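Local coordinates for 8-amino-8-demethylriboflavin N,N-dimethyltransferase (Streptomyces davawensis, PDB 4D7K), which catalyses the two successive S-adenosyl-methionine-dependent N-methylations that turn 8-amino-8-demethylriboflavin into the antibiotic roseoflavin, at residues L38-A43 and L92-H97; R102-F107 and V160-Y165. All blocks are in the same frame, centred on the assembly; numbering follows the deposited sequence.

Interaction 1 of 2, residues L38-A43 and L92-H97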
ATOM      1  N   LEU A  38       0.504   4.163  20.027  1.00 34.38           N
ATOM      2  CA  LEU A  38      -0.734   3.574  20.523  1.00 34.78           C
ATOM      3  C   LEU A  38      -0.592   2.108  20.955  1.00 33.23           C
ATOM      4  O   LEU A  38      -1.176   1.723  21.968  1.00 37.29           O
ATOM      5  CB  LEU A  38      -1.837   3.702  19.470  1.00 32.16           C
ATOM      6  CG  LEU A  38      -2.296   5.143  19.251  1.00 30.57           C
ATOM      7  CD1 LEU A  38      -3.275   5.248  18.097  1.00 36.82           C
ATOM      8  CD2 LEU A  38      -2.917   5.688  20.519  1.00 29.52           C
ATOM      9  N   PRO A  39       0.177   1.284  20.206  1.00 30.44           N
ATOM     10  CA  PRO A  39       0.303  -0.091  20.703  1.00 26.86           C
ATOM     11  C   PRO A  39       0.965  -0.158  22.069  1.00 34.23           C
ATOM     12  O   PRO A  39       0.558  -0.954  22.913  1.00 33.49           O
ATOM     13  CB  PRO A  39       1.190  -0.767  19.655  1.00 25.29           C
ATOM     14  CG  PRO A  39       1.028   0.053  18.427  1.00 30.23           C
ATOM     15  CD  PRO A  39       0.878   1.454  18.920  1.00 28.30           C
ATOM     16  N   ASP A  40       1.977   0.680  22.273  1.00 32.32           N
ATOM     17  CA  ASP A  40       2.712   0.714  23.527  1.00 29.41           C
ATOM     18  C   ASP A  40       1.849   1.288  24.656  1.00 31.77           C
ATOM     19  O   ASP A  40       1.933   0.851  25.808  1.00 29.51           O
ATOM     20  CB  ASP A  40       4.000   1.526  23.352  1.00 39.25           C
ATOM     21  CG  ASP A  40       4.839   1.041  22.173  1.00 39.80           C
ATOM     22  OD1 ASP A  40       5.675   0.135  22.365  1.00 43.50           O
ATOM     23  OD2 ASP A  40       4.658   1.560  21.051  1.00 45.15           O
ATOM     24  N   LEU A  41       1.009   2.262  24.317  1.00 26.15           N
ATOM     25  CA  LEU A  41       0.079   2.836  25.282  1.00 29.62           C
ATOM     26  C   LEU A  41      -0.993   1.820  25.687  1.00 32.20           C
ATOM     27  O   LEU A  41      -1.575   1.920  26.760  1.00 40.41           O
ATOM     28  CB  LEU A  41      -0.581   4.099  24.713  1.00 23.94           C
ATOM     29  CG  LEU A  41       0.240   5.388  24.647  1.00 33.55           C
ATOM     30  CD1 LEU A  41      -0.477   6.423  23.796  1.00 24.20           C
ATOM     31  CD2 LEU A  41       0.500   5.933  26.045  1.00 25.50           C
ATOM     32  N   LEU A  42      -1.249   0.843  24.824  1.00 35.63           N
ATOM     33  CA  LEU A  42      -2.273  -0.160  25.097  1.00 29.94           C
ATOM     34  C   LEU A  42      -1.666  -1.479  25.579  1.00 39.06           C
ATOM     35  O   LEU A  42      -2.373  -2.474  25.747  1.00 39.80           O
ATOM     36  CB  LEU A  42      -3.121  -0.397  23.848  1.00 28.01           C
ATOM     37  CG  LEU A  42      -4.018   0.749  23.372  1.00 30.40           C
ATOM     38  CD1 LEU A  42      -4.507   0.499  21.944  1.00 21.58           C
ATOM     39  CD2 LEU A  42      -5.197   0.907  24.312  1.00 33.96           C
ATOM     40  N   ALA A  43      -0.357  -1.474  25.815  1.00 33.28           N
ATOM     41  CA  ALA A  43       0.378  -2.693  26.147  1.00 32.08           C
ATOM     42  C   ALA A  43      -0.110  -3.386  27.415  1.00 36.17           C
ATOM     43  O   ALA A  43       0.090  -4.588  27.574  1.00 39.83           O
ATOM     44  CB  ALA A  43       1.864  -2.383  26.281  1.00 37.19           C
ATOM     45  N   LEU A  92       2.244  -6.831  17.512  1.00 40.60           N
ATOM     46  CA  LEU A  92       3.542  -6.921  16.846  1.00 35.85           C
ATOM     47  C   LEU A  92       4.102  -5.548  16.477  1.00 34.75           C
ATOM     48  O   LEU A  92       5.243  -5.436  16.026  1.00 28.53           O
ATOM     49  CB  LEU A  92       3.438  -7.784  15.589  1.00 35.50           C
ATOM     50  CG  LEU A  92       3.035  -9.244  15.784  1.00 37.08           C
ATOM     51  CD1 LEU A  92       2.876  -9.938  14.435  1.00 37.37           C
ATOM     52  CD2 LEU A  92       4.051  -9.966  16.657  1.00 35.17           C
ATOM     53  N   LEU A  93       3.296  -4.509  16.655  1.00 27.09           N
ATOM     54  CA  LEU A  93       3.734  -3.160  16.341  1.00 28.72           C
ATOM     55  C   LEU A  93       4.242  -2.456  17.596  1.00 34.13           C
ATOM     56  O   LEU A  93       4.508  -1.256  17.578  1.00 40.44           O
ATOM     57  CB  LEU A  93       2.605  -2.360  15.682  1.00 21.81           C
ATOM     58  CG  LEU A  93       2.157  -2.881  14.312  1.00 26.99           C
ATOM     59  CD1 LEU A  93       1.061  -2.016  13.711  1.00 24.29           C
ATOM     60  CD2 LEU A  93       3.333  -2.968  13.360  1.00 29.09           C
ATOM     61  N   ARG A  94       4.381  -3.209  18.683  1.00 33.83           N
ATOM     62  CA  ARG A  94       5.057  -2.699  19.874  1.00 36.16           C
ATOM     63  C   ARG A  94       6.560  -2.834  19.696  1.00 41.11           C
ATOM     64  O   ARG A  94       7.039  -3.847  19.192  1.00 48.64           O
ATOM     65  CB  ARG A  94       4.626  -3.442  21.142  1.00 38.61           C
ATOM     66  CG  ARG A  94       3.180  -3.258  21.542  1.00 35.57           C
ATOM     67  CD  ARG A  94       2.890  -3.930  22.883  1.00 44.90           C
ATOM     68  NE  ARG A  94       3.250  -5.348  22.900  1.00 41.25           N
ATOM     69  CZ  ARG A  94       4.258  -5.860  23.605  1.00 51.50           C
ATOM     70  NH1 ARG A  94       5.019  -5.071  24.356  1.00 45.93           N
ATOM     71  NH2 ARG A  94       4.507  -7.163  23.558  1.00 51.30           N
ATOM     72  N   SER A  95       7.298  -1.816  20.120  1.00 51.94           N
ATOM     73  CA  SER A  95       8.752  -1.854  20.065  1.00 53.33           C
ATOM     74  C   SER A  95       9.296  -3.001  20.913  1.00 50.69           C
ATOM     75  O   SER A  95      10.265  -3.661  20.536  1.00 49.78           O
ATOM     76  CB  SER A  95       9.334  -0.522  20.542  1.00 58.19           C
ATOM     77  OG  SER A  95       8.519   0.566  20.129  1.00 51.68           O
ATOM     78  N   GLY A  96       8.651  -3.246  22.051  1.00 52.23           N
ATOM     79  CA  GLY A  96       9.137  -4.215  23.016  1.00 52.27           C
ATOM     80  C   GLY A  96       8.698  -5.655  22.813  1.00 52.52           C
ATOM     81  O   GLY A  96       8.951  -6.505  23.666  1.00 55.97           O
ATOM     82  N   HIS A  97       8.040  -5.936  21.693  1.00 50.03           N
ATOM     83  CA  HIS A  97       7.627  -7.303  21.381  1.00 42.29           C
ATOM     84  C   HIS A  97       8.822  -8.090  20.854  1.00 42.66           C
ATOM     85  O   HIS A  97       9.569  -7.592  20.014  1.00 50.36           O
ATOM     86  CB  HIS A  97       6.490  -7.302  20.359  1.00 41.87           C
ATOM     87  CG  HIS A  97       5.811  -8.629  20.209  1.00 44.91           C
ATOM     88  ND1 HIS A  97       6.399  -9.705  19.584  1.00 49.18           N
ATOM     89  CD2 HIS A  97       4.580  -9.045  20.600  1.00 41.92           C
ATOM     90  CE1 HIS A  97       5.571 -10.731  19.602  1.00 46.46           C
ATOM     91  NE2 HIS A  97       4.458 -10.359  20.208  1.00 47.76           N
TER
HETATM   92  O   HOH W   1       4.340   1.319  18.509  1.00 34.27           O

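Interaction 2 of 2, residues R102-F107 and V160-Y165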
ATOM      1  N   ARG A 102       7.526  -3.519  13.980  1.00 32.06           N
ATOM      2  CA  ARG A 102       7.243  -2.092  13.947  1.00 30.71           C
ATOM      3  C   ARG A 102       8.168  -1.394  12.967  1.00 30.16           C
ATOM      4  O   ARG A 102       7.790  -0.405  12.339  1.00 29.78           O
ATOM      5  CB  ARG A 102       7.392  -1.474  15.344  1.00 26.07           C
ATOM      6  CG  ARG A 102       6.965  -0.018  15.433  1.00 24.02           C
ATOM      7  CD  ARG A 102       7.253   0.581  16.804  1.00 25.01           C
ATOM      8  NE  ARG A 102       6.800   1.968  16.877  1.00 30.13           N
ATOM      9  CZ  ARG A 102       7.467   3.001  16.367  1.00 35.83           C
ATOM     10  NH1 ARG A 102       8.627   2.812  15.746  1.00 30.28           N
ATOM     11  NH2 ARG A 102       6.971   4.227  16.478  1.00 28.61           N
ATOM     12  N   GLY A 103       9.384  -1.919  12.847  1.00 26.39           N
ATOM     13  CA  GLY A 103      10.393  -1.324  11.991  1.00 30.86           C
ATOM     14  C   GLY A 103       9.987  -1.235  10.533  1.00 34.02           C
ATOM     15  O   GLY A 103      10.019  -0.161   9.935  1.00 35.34           O
ATOM     16  N   MET A 104       9.592  -2.364   9.957  1.00 37.83           N
ATOM     17  CA  MET A 104       9.222  -2.397   8.546  1.00 43.30           C
ATOM     18  C   MET A 104       7.916  -1.645   8.285  1.00 44.96           C
ATOM     19  O   MET A 104       7.693  -1.133   7.190  1.00 45.87           O
ATOM     20  CB  MET A 104       9.099  -3.840   8.056  1.00 34.87           C
ATOM     21  CG  MET A 104       7.832  -4.543   8.505  1.00 42.69           C
ATOM     22  SD  MET A 104       7.566  -6.108   7.654  1.00 64.76           S
ATOM     23  CE  MET A 104       8.983  -7.048   8.219  1.00 58.35           C
ATOM     24  N   THR A 105       7.061  -1.565   9.300  1.00 38.34           N
ATOM     25  CA  THR A 105       5.747  -0.959   9.137  1.00 29.54           C
ATOM     26  C   THR A 105       5.836   0.570   9.180  1.00 30.88           C
ATOM     27  O   THR A 105       5.019   1.258   8.572  1.00 43.06           O
ATOM     28  CB  THR A 105       4.768  -1.491  10.213  1.00 31.12           C
ATOM     29  OG1 THR A 105       4.740  -2.922  10.151  1.00 36.47           O
ATOM     30  CG2 THR A 105       3.361  -0.971   9.987  1.00 36.06           C
ATOM     31  N   THR A 106       6.842   1.101   9.872  1.00 28.42           N
ATOM     32  CA  THR A 106       7.023   2.549   9.956  1.00 36.50           C
ATOM     33  C   THR A 106       8.006   3.114   8.925  1.00 34.43           C
ATOM     34  O   THR A 106       7.768   4.189   8.377  1.00 35.04           O
ATOM     35  CB  THR A 106       7.505   2.981  11.356  1.00 39.87           C
ATOM     36  OG1 THR A 106       8.683   2.247  11.712  1.00 29.26           O
ATOM     37  CG2 THR A 106       6.421   2.733  12.393  1.00 25.57           C
ATOM     38  N   PHE A 107       9.102   2.404   8.666  1.00 35.12           N
ATOM     39  CA  PHE A 107      10.166   2.951   7.820  1.00 29.61           C
ATOM     40  C   PHE A 107       9.706   3.276   6.404  1.00 30.78           C
ATOM     41  O   PHE A 107       9.967   4.368   5.896  1.00 38.36           O
ATOM     42  CB  PHE A 107      11.359   1.996   7.736  1.00 26.65           C
ATOM     43  CG  PHE A 107      12.416   2.448   6.760  1.00 37.40           C
ATOM     44  CD1 PHE A 107      13.273   3.486   7.080  1.00 31.50           C
ATOM     45  CD2 PHE A 107      12.533   1.854   5.513  1.00 37.72           C
ATOM     46  CE1 PHE A 107      14.236   3.916   6.177  1.00 33.61           C
ATOM     47  CE2 PHE A 107      13.494   2.281   4.607  1.00 28.78           C
ATOM     48  CZ  PHE A 107      14.346   3.311   4.941  1.00 34.30           C
ATOM     49  N   VAL A 160      16.402  -6.333  10.743  1.00 46.66           N
ATOM     50  CA  VAL A 160      16.369  -7.454  11.681  1.00 44.86           C
ATOM     51  C   VAL A 160      15.107  -8.279  11.446  1.00 42.63           C
ATOM     52  O   VAL A 160      15.147  -9.509  11.459  1.00 41.39           O
ATOM     53  CB  VAL A 160      16.419  -6.977  13.151  1.00 43.02           C
ATOM     54  CG1 VAL A 160      16.118  -8.131  14.116  1.00 33.94           C
ATOM     55  CG2 VAL A 160      17.773  -6.343  13.460  1.00 36.92           C
ATOM     56  N   GLU A 161      13.993  -7.587  11.206  1.00 36.04           N
ATOM     57  CA  GLU A 161      12.699  -8.232  11.001  1.00 32.06           C
ATOM     58  C   GLU A 161      12.667  -9.080   9.724  1.00 39.90           C
ATOM     59  O   GLU A 161      12.169 -10.207   9.737  1.00 48.19           O
ATOM     60  CB  GLU A 161      11.588  -7.177  10.973  1.00 29.85           C
ATOM     61  CG  GLU A 161      11.402  -6.482  12.317  1.00 43.47           C
ATOM     62  CD  GLU A 161      10.753  -5.116  12.204  1.00 41.95           C
ATOM     63  OE1 GLU A 161      10.342  -4.739  11.088  1.00 50.94           O
ATOM     64  OE2 GLU A 161      10.646  -4.419  13.240  1.00 39.65           O
ATOM     65  N   PHE A 162      13.193  -8.537   8.629  1.00 40.90           N
ATOM     66  CA  PHE A 162      13.282  -9.281   7.375  1.00 40.05           C
ATOM     67  C   PHE A 162      14.178 -10.510   7.531  1.00 39.59           C
ATOM     68  O   PHE A 162      13.913 -11.558   6.948  1.00 36.66           O
ATOM     69  CB  PHE A 162      13.805  -8.388   6.248  1.00 35.25           C
ATOM     70  CG  PHE A 162      12.817  -7.352   5.782  1.00 33.05           C
ATOM     71  CD1 PHE A 162      11.495  -7.687   5.548  1.00 43.17           C
ATOM     72  CD2 PHE A 162      13.214  -6.042   5.582  1.00 41.36           C
ATOM     73  CE1 PHE A 162      10.588  -6.732   5.119  1.00 38.49           C
ATOM     74  CE2 PHE A 162      12.312  -5.085   5.154  1.00 38.41           C
ATOM     75  CZ  PHE A 162      10.999  -5.432   4.924  1.00 39.35           C
ATOM     76  N   GLY A 163      15.235 -10.375   8.321  1.00 32.14           N
ATOM     77  CA  GLY A 163      16.109 -11.496   8.606  1.00 40.72           C
ATOM     78  C   GLY A 163      15.398 -12.593   9.377  1.00 48.02           C
ATOM     79  O   GLY A 163      15.607 -13.778   9.125  1.00 46.63           O
ATOM     80  N   GLN A 164      14.558 -12.197  10.327  1.00 48.62           N
ATOM     81  CA  GLN A 164      13.796 -13.158  11.111  1.00 39.02           C
ATOM     82  C   GLN A 164      12.703 -13.787  10.249  1.00 45.11           C
ATOM     83  O   GLN A 164      12.414 -14.976  10.364  1.00 44.24           O
ATOM     84  CB  GLN A 164      13.188 -12.489  12.351  1.00 41.90           C
ATOM     85  CG  GLN A 164      14.219 -11.993  13.362  1.00 51.38           C
ATOM     86  CD  GLN A 164      13.616 -11.153  14.487  1.00 64.07           C
ATOM     87  OE1 GLN A 164      12.545 -10.564  14.340  1.00 56.59           O
ATOM     88  NE2 GLN A 164      14.312 -11.097  15.619  1.00 68.71           N
ATOM     89  N   TYR A 165      12.111 -12.983   9.372  1.00 37.73           N
ATOM     90  CA  TYR A 165      11.001 -13.448   8.549  1.00 34.13           C
ATOM     91  C   TYR A 165      11.423 -14.486   7.504  1.00 42.46           C
ATOM     92  O   TYR A 165      10.621 -15.334   7.116  1.00 50.51           O
ATOM     93  CB  TYR A 165      10.327 -12.263   7.852  1.00 36.00           C
ATOM     94  CG  TYR A 165       9.097 -12.649   7.056  1.00 42.70           C
ATOM     95  CD1 TYR A 165       7.866 -12.807   7.680  1.00 41.21           C
ATOM     96  CD2 TYR A 165       9.167 -12.856   5.683  1.00 40.47           C
ATOM     97  CE1 TYR A 165       6.739 -13.164   6.963  1.00 41.27           C
ATOM     98  CE2 TYR A 165       8.040 -13.213   4.955  1.00 45.74           C
ATOM     99  CZ  TYR A 165       6.830 -13.366   5.602  1.00 45.15           C
ATOM    100  OH  TYR A 165       5.703 -13.718   4.893  1.00 43.99           O
TER

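Interaction 1 of 2, residues L38-A43 and L92-H97
Arg94 lies against the short helix 38-41 with the apolar part of its side chain, and its chain can be followed atom by atom. CB sits close to Asp40 OD1. CG, set beside its own backbone N by a chi1 of -66°, comes down on Pro39 at 3.7 Å from Pro39 CB and also nears Pro39 O. CD stays near that same oxygen and reaches the methyl of Ala43, Arg94 CD to Ala43 CB being 3.9 Å. There the chain bends, chi3 -55°, toward the end where NE forms a salt bridge with Asp91, a residue just before its own segment. Asp40 OD1 lies 5.6 Å from Arg94 NH1, too far for an ion pair, although the opposite charges may still attract weakly.

Asp40 works on the backbone instead. Its OD1 takes a weak hydrogen bond of 3.4 Å from Ser95 N at the start of the type I turn Arg94-His97. Its OD2 receives a hydrogen from a water at 2.6 Å, and the same water gives its other hydrogen to Leu93 O at 2.7 Å. The carboxylate thus reaches the loop backbone at Leu93, through water, and at Ser95, by the weak direct bond.

Beside these polar bonds the contact is apolar: Pro39 CG meets Leu93 CB at 4.0 Å, the two side chains crossing at a slant. Pro39 also touches Val33 of helix 13-35 and Leu86 of strand 83-86, while Leu93 packs on Leu17 of the second subunit. The contact joins the short helix 38-41 to the loop after helix 88-91 inside the winged-helix-like dimerisation domain of this O-methyltransferase family, away from the predicted cofactor site.

Interaction 2 of 2, residues R102-F107 and V160-Y165
Glu161 reaches from helix 149-165 to the first turn of helix 102-107 and engages two consecutive backbone N-H groups there. OE2 accepts from Gly103 N at 2.8 Å and OE1 from Met104 N at 2.7 Å, each through its syn lone pair, and both bonds are somewhat bent. Two bonds to one carboxylate fix its rotation, and the positive end of the helix dipole would probably favour the buried negative charge. Packing is close here: Gly103, without a side chain, leaves the approach to OE2 clear, and Met104 CB stands 3.4 Å from Glu161 OE1.

Further along, the contact is apolar, without hydrogen bonds. Met104 CG lies between its backbone N and carbonyl carbon, chi1 76°, and a bend at chi3 brings the methyl obliquely to the Phe162 ring, Met104 CE to Phe162 CE1 being 3.5 Å. The sulfur stays 4.9 Å from the ring centroid in an oblique Met-aromatic contact. The loose side is at Tyr165, whose side chain stays 5.4 Å from helix 102-107 at its nearest.

Phe162 is partly exposed; Tyr18 of the second subunit packs on it and on Met104, and stacks on Tyr165. The helix segments run at 125° to each other with axes 9.5 Å apart, while Thr105 and Thr106 of helix 102-107 lean on helix 13-35.

Overall arrangement
The two contacts follow one another along the chain, interaction 1 closing at residue 97 before interaction 2 opens at 102, with centres about 14 Å apart. They meet directly: Arg102 CD packs against Leu93 O at 3.4 Å and also touches Ser95, while Leu93 rests on Thr105. Interaction 1 belongs to the N-terminal dimerisation domain; interaction 2 continues from it through helix 102-107 to helix 149-165, whose segment 160-165 belongs to the O-methyltransferase domain. Helix 13-35 borders both. Each also touches the second subunit, consistent with a continuous packed path from the interface of this homodimer toward the methyltransferase domain, away from the predicted cofactor-binding residues.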